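Local coordinates for protein serine protease inhibitor 2 (Anopheles gambiae, PDB 3PZF) that inhibits serine proteases that activate phenoloxidase, and so negatively regulates the melanization immune response in mosquito hemolymph, at residues T145-A148 / A149-N153. Residues are numbered along the deposited sequence; the frame is centred on the assembly and turned at random.
Sequences TQTA and ATINN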
loop_
_atom_site.group_PDB
_atom_site.type_symbol
_atom_site.label_atom_id
_atom_site.label_comp_id
_atom_site.label_asym_id
_atom_site.label_seq_id
_atom_site.Cartn_x
_atom_site.Cartn_y
_atom_site.Cartn_z
ATOM N N THR A 145 -14.119 10.126 22.269
ATOM C CA THR A 145 -15.145 9.191 21.847
ATOM C C THR A 145 -15.861 9.667 20.603
ATOM O O THR A 145 -16.036 8.915 19.647
ATOM C CB THR A 145 -16.192 9.016 22.943
ATOM O OG1 THR A 145 -15.532 8.637 24.153
ATOM C CG2 THR A 145 -17.205 7.967 22.532
ATOM N N GLN A 146 -16.296 10.917 20.626
ATOM C CA GLN A 146 -16.936 11.504 19.459
ATOM C C GLN A 146 -15.960 11.539 18.290
ATOM O O GLN A 146 -16.346 11.275 17.153
ATOM C CB GLN A 146 -17.452 12.905 19.789
ATOM C CG GLN A 146 -17.495 13.885 18.632
ATOM C CD GLN A 146 -17.850 15.294 19.098
ATOM O OE1 GLN A 146 -17.044 16.221 18.988
ATOM N NE2 GLN A 146 -19.056 15.452 19.635
ATOM N N THR A 147 -14.697 11.846 18.584
ATOM C CA THR A 147 -13.676 12.017 17.545
ATOM C C THR A 147 -13.381 10.681 16.873
ATOM O O THR A 147 -13.313 10.609 15.654
ATOM C CB THR A 147 -12.371 12.621 18.113
ATOM O OG1 THR A 147 -12.655 13.884 18.736
ATOM C CG2 THR A 147 -11.322 12.854 16.984
ATOM N N ALA A 148 -13.228 9.623 17.668
ATOM C CA ALA A 148 -13.000 8.284 17.130
ATOM C C ALA A 148 -14.135 7.886 16.190
ATOM O O ALA A 148 -13.898 7.329 15.110
ATOM C CB ALA A 148 -12.855 7.269 18.254
ATOM N N ALA A 149 -15.363 8.180 16.602
ATOM C CA ALA A 149 -16.545 7.916 15.787
ATOM C C ALA A 149 -16.470 8.672 14.464
ATOM O O ALA A 149 -16.793 8.134 13.403
ATOM C CB ALA A 149 -17.809 8.312 16.552
ATOM N N THR A 150 -16.038 9.922 14.523
ATOM C CA THR A 150 -15.959 10.724 13.322
ATOM C C THR A 150 -14.935 10.119 12.361
ATOM O O THR A 150 -15.217 9.936 11.178
ATOM C CB THR A 150 -15.599 12.166 13.653
ATOM O OG1 THR A 150 -16.659 12.750 14.435
ATOM C CG2 THR A 150 -15.418 12.960 12.380
ATOM N N ILE A 151 -13.751 9.806 12.875
ATOM C CA ILE A 151 -12.692 9.243 12.048
ATOM C C ILE A 151 -13.107 7.881 11.479
ATOM O O ILE A 151 -12.892 7.605 10.306
ATOM C CB ILE A 151 -11.376 9.125 12.841
ATOM C CG1 ILE A 151 -10.855 10.535 13.168
ATOM C CG2 ILE A 151 -10.327 8.311 12.025
ATOM C CD1 ILE A 151 -9.715 10.571 14.149
ATOM N N ASN A 152 -13.728 7.042 12.301
ATOM C CA ASN A 152 -14.108 5.712 11.850
ATOM C C ASN A 152 -15.219 5.748 10.806
ATOM O O ASN A 152 -15.180 4.991 9.836
ATOM C CB ASN A 152 -14.450 4.816 13.041
ATOM C CG ASN A 152 -13.228 4.510 13.883
ATOM O OD1 ASN A 152 -12.106 4.505 13.373
ATOM N ND2 ASN A 152 -13.428 4.265 15.159
ATOM N N ASN A 153 -16.168 6.664 10.956
ATOM C CA ASN A 153 -17.221 6.792 9.961
ATOM C C ASN A 153 -16.641 7.312 8.641
ATOM O O ASN A 153 -17.117 6.968 7.572
ATOM C CB ASN A 153 -18.351 7.697 10.468
ATOM C CG ASN A 153 -19.121 7.075 11.632
ATOM O OD1 ASN A 153 -18.969 5.885 11.934
ATOM N ND2 ASN A 153 -19.960 7.876 12.284
#
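The carboxamide of Asn152 lies with one flat face against the carbonyl oxygen of Ala148, one helical turn earlier: Ala148 O is 3.1 Å from both Asn152 CG and Asn152 ND2. It stands almost directly over the amide plane, so this is packing and not a hydrogen bond from ND2. The amide's own polar atoms are bonded elsewhere: OD1 accepts from Ile166 N and ND2 donates to Val167 O; two bonds to the backbone after the helix fix its rotation. Ala148 O itself takes Asn152 N at 2.8 Å, with an N-H...O angle of 159°.

The next pair toward the buried side is Thr147 and Ile151, whose side chains run side by side with CG2 of Thr147 4.0 Å from CD1 of Ile151. A chi1 of -58° turns Thr147 CG2 anti to the backbone N, while OG1 folds back to hydrogen-bond Asn143 O. The backbone bond between the same two residues, Ile151 N to Thr147 O, is 2.9 Å long. On the next flank Gln146 O receives Thr150 N at 3.0 Å, and Thr150 OG1 is also 3.1 Å from Gln146 O, although the destination of its proton is unsettled.

All these pairs belong to helix 144-158, the serpin helix F, which lies across the front of β-sheet A. Thr145, Gln146 and Ala149 are exposed, whereas Thr147 meets Val139 of strand 134-139, Tyr141 and Leu172, Thr150 meets Glu137, and Ile151 packs on Ile166 in the segment leading to strand 177-188.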